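Local atomic coordinates of DNA ligase (Aquifex aeolicus, PDB entry 3QWU), a protein that probably seals breaks in nucleic acids as an ATP-dependent ligase, and binds adenosine and calcium. Residues M238-N243 with G282-D287; R207-G212 with T232-L237; E22-L27 with G102-F107. All coordinates share one frame; numbering follows the deposited sequence.

Contacts 1 and 2 share helix 233-242 and touch where Ala284 packs on Leu237, whereas contact 3 lies on the opposite side of the chain's centre, about 34 Å (centre to centre) from contact 1. All three are partly buried, none being wholly core or wholly surface. Contact 2 is the polar one: an asparagine in the last turn of one helix accepts a backbone N-H from the first turn of the next. Contact 1, further along that second helix, is apolar helix packing with a loose charge pairing beside it, a calcium ligand on its far side and a second subunit nearby. Contact 3 is mainly hydrophobic and joins the N-terminal hairpin to the residues leading into helix 106-115.

Contact 1: M238-N243 with G282-D287; sequences MDIKTN and GRAFID. With CA (calcium ion), chain D.
The first torsion of Ile240 (chi1 -62°) leaves its CG2 branch anti to the backbone N, from where this methyl meets the ring of Phe285 in a CH-pi contact. It sits over one face, 3.6 Å from the centroid and 18° off the normal, displaced toward the rim. Lys241 instead bends at chi2 and chi4, and its CE and NZ pass close to CB of Asp287. Between these two contacts the small Ala284 lets the backbones approach: Lys241 CA donates a C-H...O contact to Ala284 O at 3.4 Å, and Ile240 CB lies 4.2 Å from Ala284 CB. The helical segments run nearly parallel, at 13°, with axes 7.6 Å apart. Phe285 also meets Phe285 of the second subunit, so this packing continues into the dimer. On the side facing away, Asp239 OD1 binds the calcium ion at 2.5 Å, together with two waters, Asp82 and Glu143. Arg283 NH1, whose guanidinium also pairs with Glu279, holds Asp287 OD2 through a 2.9 Å salt bridge to the syn lone pair. With Lys241 NZ 4.6 Å from Asp287 OD2, the lysine probably adds diffuse attraction, while packing of Ile240 on Ala284 and Phe285 appears to determine the fit.

Contact 2: R207-G212 with T232-L237; sequences RFNEEG and TSYANL
One face of the Tyr234 ring is covered by the backbone of Gly212: CA of the glycine lies 3.8 Å from the ring centroid and 16° off its normal, a CH-pi contact shifted toward the rim. The Asn209 amide, steeply inclined to that ring, directs its oxygen at the backbone of the other segment. Tyr234 N donates to Asn209 OD1 at 2.8 Å with an N-H...O angle of 154°, and the donor lies in the carbonyl plane; Ser233 OG adds a weak bond to the same oxygen at 3.4 Å. Asn209 can reach across because its CG stands anti to its own backbone N (chi1 -175°). Its CB rests 3.9 Å from Thr232 CG2, and the same methyl touches CB of Phe208. Thr232 is the N-cap of helix 233-242: its OG1 accepts from Ala235 N at 3.2 Å, and its hydroxyl also bonds to the carbonyl of Arg213. Two first-turn N-H groups are thus met by side chains of different origin, and the helix start probably polarises the Asn209 carbonyl. A leucine in place of Asn209 is likely to leave Tyr234 N without its acceptor and Ser233 OG without its weak partner. Gly212 has positive phi, and a CB there would come tightly against the ring, at 3.5 Å from Tyr234 CZ. Between the segments, strands 215-220 and 227-231 pair antiparallel, bearing Lys219 and Lys229 of the adenosine pocket, and the Tyr234 side chain comes within about 6 Å of the bound calcium. The arrangement thus combines a Schellman motif closing helix 195-210 with the Thr232 N-cap of helix 233-242, next to the strands that carry adenosine-pocket residues in this probable ATP-dependent ligase.

Contact 3: E22-L27 with G102-F107; sequences EEAFGL and GFICPF
This is hydrophobic packing of a beta-hairpin tip against the approach to a helix: strands 19-24 and 27-32 turn at a type I' bend from Ala24 to Leu27, and residues 102-105 lead into helix 106-115, with Cys105 as N-cap. Ile104 is central. Its CG2 branch, anti to the backbone N, lies 3.6 Å from Phe25 CD1, while CD1 at the end of the other branch reaches Leu27 CD2 at 4.0 Å and Ala24 CB at 4.3 Å. Ala24 O is also 3.7 Å from Ile104 CD1, although this oxygen accepts from Leu27 N inside the turn. The Phe25 ring stretches past Ile104 to Pro106, whose CA sits at the ring edge, near its plane, 3.8 Å from Phe25 CZ. Helix 313-325 also touches Phe25 and Pro106. Farther from the turn, within strand 19-24, Glu22 OE2 approaches Phe103 CE1 at 3.5 Å, the carboxylate and ring planes 51° apart. Arg31 links this pair, through a salt bridge to Glu22 and a cation-pi contact with Phe103. The hairpin is thus held to residues 102-107 mainly by burial of branched and aromatic carbon, while Arg31 probably compensates the charge of Glu22 beside the phenylalanine.

Contact 1: M238-N243 with G282-D287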
loop_
_atom_site.group_PDB
_atom_site.type_symbol
_atom_site.label_atom_id
_atom_site.label_comp_id
_atom_site.label_asym_id
_atom_site.label_seq_id
_atom_site.Cartn_x
_atom_site.Cartn_y
_atom_site.Cartn_z
ATOM N N MET A 238 -14.133 4.906 6.519
ATOM C CA MET A 238 -14.970 3.738 6.325
ATOM C C MET A 238 -14.451 2.919 5.120
ATOM O O MET A 238 -14.515 1.710 5.131
ATOM C CB MET A 238 -16.413 4.158 6.018
ATOM C CG MET A 238 -17.441 4.065 7.076
ATOM S SD MET A 238 -17.423 2.643 8.253
ATOM C CE MET A 238 -16.378 3.393 9.551
ATOM N N ASP A 239 -13.979 3.582 4.076
ATOM C CA ASP A 239 -13.376 2.829 2.974
ATOM C C ASP A 239 -12.203 2.018 3.463
ATOM O O ASP A 239 -12.098 0.854 3.083
ATOM C CB ASP A 239 -12.934 3.685 1.805
ATOM C CG ASP A 239 -14.107 4.214 1.011
ATOM O OD1 ASP A 239 -15.235 3.697 1.147
ATOM O OD2 ASP A 239 -13.886 5.158 0.252
ATOM N N ILE A 240 -11.350 2.592 4.321
ATOM C CA ILE A 240 -10.184 1.849 4.737
ATOM C C ILE A 240 -10.671 0.628 5.496
ATOM O O ILE A 240 -10.298 -0.486 5.181
ATOM C CB ILE A 240 -9.206 2.710 5.545
ATOM C CG1 ILE A 240 -8.716 3.850 4.686
ATOM C CG2 ILE A 240 -8.047 1.866 5.971
ATOM C CD1 ILE A 240 -7.755 4.776 5.360
ATOM N N LYS A 241 -11.591 0.839 6.425
ATOM C CA LYS A 241 -12.122 -0.259 7.253
ATOM C C LYS A 241 -12.835 -1.353 6.503
ATOM O O LYS A 241 -12.581 -2.543 6.750
ATOM C CB LYS A 241 -13.082 0.292 8.305
ATOM C CG LYS A 241 -13.964 -0.748 9.038
ATOM C CD LYS A 241 -13.612 -0.951 10.494
ATOM C CE LYS A 241 -14.557 -1.939 11.204
ATOM N NZ LYS A 241 -15.018 -1.377 12.564
ATOM N N THR A 242 -13.755 -0.990 5.613
ATOM C CA THR A 242 -14.521 -2.015 4.937
ATOM C C THR A 242 -13.697 -2.690 3.885
ATOM O O THR A 242 -14.116 -3.672 3.372
ATOM C CB THR A 242 -15.781 -1.462 4.266
ATOM O OG1 THR A 242 -15.365 -0.487 3.352
ATOM C CG2 THR A 242 -16.731 -0.802 5.307
ATOM N N ASN A 243 -12.523 -2.174 3.553
ATOM C CA ASN A 243 -11.655 -2.848 2.586
ATOM C C ASN A 243 -10.562 -3.723 3.195
ATOM O O ASN A 243 -9.637 -4.143 2.493
ATOM C CB ASN A 243 -11.014 -1.816 1.686
ATOM C CG ASN A 243 -11.756 -1.686 0.419
ATOM O OD1 ASN A 243 -11.365 -2.300 -0.604
ATOM N ND2 ASN A 243 -12.902 -0.960 0.460
ATOM N N GLY A 282 -6.303 4.546 13.029
ATOM C CA GLY A 282 -5.841 3.301 13.608
ATOM C C GLY A 282 -6.932 2.238 13.656
ATOM O O GLY A 282 -6.729 1.074 13.285
ATOM N N ARG A 283 -8.112 2.639 14.118
ATOM C CA ARG A 283 -9.272 1.735 14.154
ATOM C C ARG A 283 -9.706 1.315 12.816
ATOM O O ARG A 283 -10.109 0.217 12.628
ATOM C CB ARG A 283 -10.451 2.394 14.873
ATOM C CG ARG A 283 -10.250 2.371 16.362
ATOM C CD ARG A 283 -11.460 2.901 17.093
ATOM N NE ARG A 283 -11.283 2.688 18.525
ATOM C CZ ARG A 283 -11.428 1.517 19.150
ATOM N NH1 ARG A 283 -11.785 0.393 18.489
ATOM N NH2 ARG A 283 -11.205 1.468 20.467
ATOM N N ALA A 284 -9.678 2.200 11.859
ATOM C CA ALA A 284 -10.048 1.805 10.552
ATOM C C ALA A 284 -9.170 0.619 10.094
ATOM O O ALA A 284 -9.714 -0.360 9.637
ATOM C CB ALA A 284 -9.958 2.962 9.629
ATOM N N PHE A 285 -7.843 0.680 10.223
ATOM C CA PHE A 285 -7.011 -0.439 9.796
ATOM C C PHE A 285 -7.109 -1.602 10.756
ATOM O O PHE A 285 -7.251 -2.748 10.362
ATOM C CB PHE A 285 -5.549 -0.067 9.736
ATOM C CG PHE A 285 -5.170 0.796 8.560
ATOM C CD1 PHE A 285 -5.089 0.261 7.279
ATOM C CD2 PHE A 285 -4.831 2.098 8.734
ATOM C CE1 PHE A 285 -4.716 1.027 6.217
ATOM C CE2 PHE A 285 -4.494 2.862 7.644
ATOM C CZ PHE A 285 -4.413 2.301 6.395
ATOM N N ILE A 286 -6.994 -1.327 12.035
ATOM C CA ILE A 286 -6.882 -2.401 12.976
ATOM C C ILE A 286 -8.206 -3.154 13.134
ATOM O O ILE A 286 -8.215 -4.386 13.136
ATOM C CB ILE A 286 -6.427 -1.907 14.339
ATOM C CG1 ILE A 286 -4.994 -1.352 14.252
ATOM C CG2 ILE A 286 -6.542 -3.056 15.335
ATOM C CD1 ILE A 286 -4.409 -0.739 15.581
ATOM N N ASP A 287 -9.325 -2.464 13.307
ATOM C CA ASP A 287 -10.562 -3.229 13.538
ATOM C C ASP A 287 -11.096 -3.979 12.331
ATOM O O ASP A 287 -11.683 -5.040 12.496
ATOM C CB ASP A 287 -11.646 -2.370 14.113
ATOM C CG ASP A 287 -11.321 -1.906 15.463
ATOM O OD1 ASP A 287 -10.544 -2.606 16.177
ATOM O OD2 ASP A 287 -11.807 -0.822 15.802
HETATM CA CA CA D . -17.570 4.681 1.338
HETATM O O HOH W 1 -16.251 5.956 0.050
HETATM O O HOH W 2 -17.240 3.654 -0.748
#

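Contact 2: R207-G212 with T232-L237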
loop_
_atom_site.group_PDB
_atom_site.type_symbol
_atom_site.label_atom_id
_atom_site.label_comp_id
_atom_site.label_asym_id
_atom_site.label_seq_id
_atom_site.Cartn_x
_atom_site.Cartn_y
_atom_site.Cartn_z
ATOM N N ARG A 207 -21.480 19.037 7.825
ATOM C CA ARG A 207 -22.772 18.415 8.147
ATOM C C ARG A 207 -22.868 16.972 7.559
ATOM O O ARG A 207 -23.135 15.984 8.233
ATOM C CB ARG A 207 -23.916 19.320 7.672
ATOM C CG ARG A 207 -25.288 18.804 8.096
ATOM C CD ARG A 207 -26.430 19.657 7.655
ATOM N NE ARG A 207 -26.694 19.624 6.224
ATOM C CZ ARG A 207 -26.347 20.554 5.348
ATOM N NH1 ARG A 207 -25.698 21.649 5.707
ATOM N NH2 ARG A 207 -26.694 20.397 4.091
ATOM N N PHE A 208 -22.527 16.853 6.294
ATOM C CA PHE A 208 -22.531 15.577 5.617
ATOM C C PHE A 208 -21.660 14.582 6.355
ATOM O O PHE A 208 -21.989 13.389 6.534
ATOM C CB PHE A 208 -21.973 15.832 4.172
ATOM C CG PHE A 208 -23.013 16.070 3.158
ATOM C CD1 PHE A 208 -24.202 16.617 3.501
ATOM C CD2 PHE A 208 -22.801 15.700 1.852
ATOM C CE1 PHE A 208 -25.210 16.786 2.558
ATOM C CE2 PHE A 208 -23.788 15.894 0.867
ATOM C CZ PHE A 208 -24.987 16.449 1.218
ATOM N N ASN A 209 -20.485 15.070 6.727
ATOM C CA ASN A 209 -19.515 14.249 7.408
ATOM C C ASN A 209 -20.134 13.782 8.707
ATOM O O ASN A 209 -20.055 12.640 9.023
ATOM C CB ASN A 209 -18.185 14.991 7.713
ATOM C CG ASN A 209 -17.123 14.032 8.347
ATOM O OD1 ASN A 209 -16.818 12.973 7.809
ATOM N ND2 ASN A 209 -16.698 14.344 9.510
ATOM N N GLU A 210 -20.741 14.689 9.459
ATOM C CA GLU A 210 -21.421 14.282 10.670
ATOM C C GLU A 210 -22.573 13.372 10.396
ATOM O O GLU A 210 -22.874 12.547 11.231
ATOM C CB GLU A 210 -21.903 15.501 11.463
ATOM C CG GLU A 210 -20.769 16.349 12.065
ATOM C CD GLU A 210 -21.197 17.765 12.462
ATOM O OE1 GLU A 210 -22.350 18.147 12.224
ATOM O OE2 GLU A 210 -20.385 18.542 13.005
ATOM N N GLU A 211 -23.224 13.499 9.228
ATOM C CA GLU A 211 -24.381 12.631 8.865
ATOM C C GLU A 211 -23.933 11.331 8.189
ATOM O O GLU A 211 -24.738 10.538 7.763
ATOM C CB GLU A 211 -25.322 13.360 7.899
ATOM C CG GLU A 211 -26.071 14.585 8.481
ATOM C CD GLU A 211 -26.826 15.390 7.415
ATOM O OE1 GLU A 211 -26.522 15.194 6.222
ATOM O OE2 GLU A 211 -27.708 16.218 7.783
ATOM N N GLY A 212 -22.650 11.136 8.017
ATOM C CA GLY A 212 -22.168 9.915 7.340
ATOM C C GLY A 212 -22.392 9.884 5.853
ATOM O O GLY A 212 -22.554 8.833 5.281
ATOM N N THR A 232 -15.728 13.089 2.363
ATOM C CA THR A 232 -15.660 13.354 3.797
ATOM C C THR A 232 -14.629 12.436 4.452
ATOM O O THR A 232 -14.284 11.378 3.924
ATOM C CB THR A 232 -17.006 13.132 4.458
ATOM O OG1 THR A 232 -17.434 11.761 4.253
ATOM C CG2 THR A 232 -18.067 14.144 3.885
ATOM N N SER A 233 -14.128 12.845 5.610
ATOM C CA SER A 233 -13.144 12.050 6.287
ATOM C C SER A 233 -13.805 10.792 6.775
ATOM O O SER A 233 -13.188 9.726 6.686
ATOM C CB SER A 233 -12.511 12.803 7.424
ATOM O OG SER A 233 -13.508 13.333 8.190
ATOM N N TYR A 234 -15.071 10.908 7.223
ATOM C CA TYR A 234 -15.849 9.716 7.576
ATOM C C TYR A 234 -15.860 8.652 6.478
ATOM O O TYR A 234 -15.598 7.463 6.729
ATOM C CB TYR A 234 -17.279 10.075 7.933
ATOM C CG TYR A 234 -18.226 8.882 8.019
ATOM C CD1 TYR A 234 -18.800 8.318 6.840
ATOM C CD2 TYR A 234 -18.566 8.318 9.262
ATOM C CE1 TYR A 234 -19.663 7.254 6.919
ATOM C CE2 TYR A 234 -19.434 7.236 9.345
ATOM C CZ TYR A 234 -19.971 6.721 8.189
ATOM O OH TYR A 234 -20.846 5.664 8.262
ATOM N N ALA A 235 -16.143 9.052 5.253
ATOM C CA ALA A 235 -16.206 8.072 4.183
ATOM C C ALA A 235 -14.840 7.539 3.873
ATOM O O ALA A 235 -14.699 6.391 3.524
ATOM C CB ALA A 235 -16.819 8.677 2.945
ATOM N N ASN A 236 -13.828 8.379 3.909
ATOM C CA ASN A 236 -12.477 7.918 3.692
ATOM C C ASN A 236 -12.071 6.873 4.726
ATOM O O ASN A 236 -11.609 5.802 4.369
ATOM C CB ASN A 236 -11.473 9.105 3.711
ATOM C CG ASN A 236 -11.504 9.904 2.437
ATOM O OD1 ASN A 236 -11.478 9.325 1.337
ATOM N ND2 ASN A 236 -11.497 11.229 2.548
ATOM N N LEU A 237 -12.326 7.167 6.002
ATOM C CA LEU A 237 -12.103 6.195 7.047
ATOM C C LEU A 237 -12.835 4.836 6.789
ATOM O O LEU A 237 -12.226 3.780 6.838
ATOM C CB LEU A 237 -12.501 6.780 8.391
ATOM C CG LEU A 237 -11.552 7.843 8.900
ATOM C CD1 LEU A 237 -12.206 8.605 10.058
ATOM C CD2 LEU A 237 -10.211 7.226 9.278
#

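Contact 3: E22-L27 with G102-F107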
loop_
_atom_site.group_PDB
_atom_site.type_symbol
_atom_site.label_atom_id
_atom_site.label_comp_id
_atom_site.label_asym_id
_atom_site.label_seq_id
_atom_site.Cartn_x
_atom_site.Cartn_y
_atom_site.Cartn_z
ATOM N N GLU A 22 -18.944 -8.921 -26.002
ATOM C CA GLU A 22 -19.695 -9.586 -24.966
ATOM C C GLU A 22 -20.982 -9.936 -25.624
ATOM O O GLU A 22 -21.304 -9.379 -26.669
ATOM C CB GLU A 22 -19.977 -8.645 -23.787
ATOM C CG GLU A 22 -18.747 -7.985 -23.130
ATOM C CD GLU A 22 -17.820 -8.952 -22.378
ATOM O OE1 GLU A 22 -18.102 -10.170 -22.312
ATOM O OE2 GLU A 22 -16.801 -8.468 -21.844
ATOM N N GLU A 23 -21.703 -10.880 -25.037
ATOM C CA GLU A 23 -23.103 -11.114 -25.402
ATOM C C GLU A 23 -23.911 -11.274 -24.125
ATOM O O GLU A 23 -23.490 -11.961 -23.183
ATOM C CB GLU A 23 -23.307 -12.324 -26.321
ATOM C CG GLU A 23 -24.810 -12.536 -26.667
ATOM C CD GLU A 23 -25.071 -13.322 -27.960
ATOM O OE1 GLU A 23 -24.483 -13.001 -29.031
ATOM O OE2 GLU A 23 -25.904 -14.261 -27.911
ATOM N N ALA A 24 -25.054 -10.611 -24.078
ATOM C CA ALA A 24 -25.872 -10.638 -22.878
ATOM C C ALA A 24 -27.277 -10.091 -23.176
ATOM O O ALA A 24 -27.436 -9.097 -23.890
ATOM C CB ALA A 24 -25.190 -9.858 -21.779
ATOM N N PHE A 25 -28.287 -10.776 -22.651
ATOM C CA PHE A 25 -29.683 -10.419 -22.859
ATOM C C PHE A 25 -30.090 -10.373 -24.317
ATOM O O PHE A 25 -31.024 -9.653 -24.668
ATOM C CB PHE A 25 -30.016 -9.092 -22.175
ATOM C CG PHE A 25 -30.058 -9.197 -20.690
ATOM C CD1 PHE A 25 -28.896 -9.110 -19.940
ATOM C CD2 PHE A 25 -31.264 -9.406 -20.036
ATOM C CE1 PHE A 25 -28.946 -9.222 -18.571
ATOM C CE2 PHE A 25 -31.319 -9.518 -18.682
ATOM C CZ PHE A 25 -30.160 -9.426 -17.938
ATOM N N GLY A 26 -29.412 -11.160 -25.154
ATOM C CA GLY A 26 -29.707 -11.202 -26.587
ATOM C C GLY A 26 -28.955 -10.170 -27.410
ATOM O O GLY A 26 -29.162 -10.057 -28.608
ATOM N N LEU A 27 -28.078 -9.417 -26.773
ATOM C CA LEU A 27 -27.386 -8.336 -27.443
ATOM C C LEU A 27 -25.947 -8.742 -27.543
ATOM O O LEU A 27 -25.377 -9.271 -26.582
ATOM C CB LEU A 27 -27.460 -7.018 -26.652
ATOM C CG LEU A 27 -28.788 -6.285 -26.432
ATOM C CD1 LEU A 27 -29.726 -7.071 -25.513
ATOM C CD2 LEU A 27 -28.512 -4.893 -25.830
ATOM N N GLY A 102 -19.028 -1.542 -18.213
ATOM C CA GLY A 102 -19.678 -1.709 -19.493
ATOM C C GLY A 102 -20.348 -3.050 -19.686
ATOM O O GLY A 102 -20.724 -3.380 -20.799
ATOM N N PHE A 103 -20.507 -3.834 -18.621
ATOM C CA PHE A 103 -21.324 -5.024 -18.719
ATOM C C PHE A 103 -22.804 -4.658 -18.570
ATOM O O PHE A 103 -23.172 -3.689 -17.880
ATOM C CB PHE A 103 -20.979 -6.018 -17.638
ATOM C CG PHE A 103 -19.570 -6.522 -17.682
ATOM C CD1 PHE A 103 -19.229 -7.595 -18.498
ATOM C CD2 PHE A 103 -18.592 -5.952 -16.864
ATOM C CE1 PHE A 103 -17.951 -8.094 -18.521
ATOM C CE2 PHE A 103 -17.277 -6.448 -16.889
ATOM C CZ PHE A 103 -16.972 -7.531 -17.728
ATOM N N ILE A 104 -23.665 -5.457 -19.188
ATOM C CA ILE A 104 -25.091 -5.352 -18.902
ATOM C C ILE A 104 -25.301 -6.047 -17.581
ATOM O O ILE A 104 -25.104 -7.252 -17.471
ATOM C CB ILE A 104 -25.982 -5.975 -20.001
ATOM C CG1 ILE A 104 -25.710 -5.277 -21.335
ATOM C CG2 ILE A 104 -27.466 -5.808 -19.653
ATOM C CD1 ILE A 104 -26.527 -5.814 -22.453
ATOM N N CYS A 105 -25.696 -5.251 -16.585
ATOM C CA CYS A 105 -25.855 -5.724 -15.209
ATOM C C CYS A 105 -27.164 -6.466 -15.097
ATOM O O CYS A 105 -28.229 -5.867 -15.271
ATOM C CB CYS A 105 -25.890 -4.569 -14.233
ATOM S SG CYS A 105 -26.091 -5.213 -12.537
ATOM N N PRO A 106 -27.100 -7.770 -14.821
ATOM C CA PRO A 106 -28.323 -8.564 -14.722
ATOM C C PRO A 106 -29.201 -8.162 -13.530
ATOM O O PRO A 106 -30.420 -8.252 -13.594
ATOM C CB PRO A 106 -27.806 -10.010 -14.563
ATOM C CG PRO A 106 -26.382 -9.977 -14.819
ATOM C CD PRO A 106 -25.882 -8.594 -14.677
ATOM N N PHE A 107 -28.579 -7.707 -12.451
ATOM C CA PHE A 107 -29.350 -7.284 -11.300
ATOM C C PHE A 107 -30.020 -5.948 -11.573
ATOM O O PHE A 107 -31.250 -5.856 -11.471
ATOM C CB PHE A 107 -28.478 -7.209 -10.050
ATOM C CG PHE A 107 -29.102 -6.447 -8.913
ATOM C CD1 PHE A 107 -30.031 -7.036 -8.106
ATOM C CD2 PHE A 107 -28.737 -5.145 -8.659
ATOM C CE1 PHE A 107 -30.571 -6.369 -7.050
ATOM C CE2 PHE A 107 -29.300 -4.452 -7.624
ATOM C CZ PHE A 107 -30.209 -5.073 -6.803
#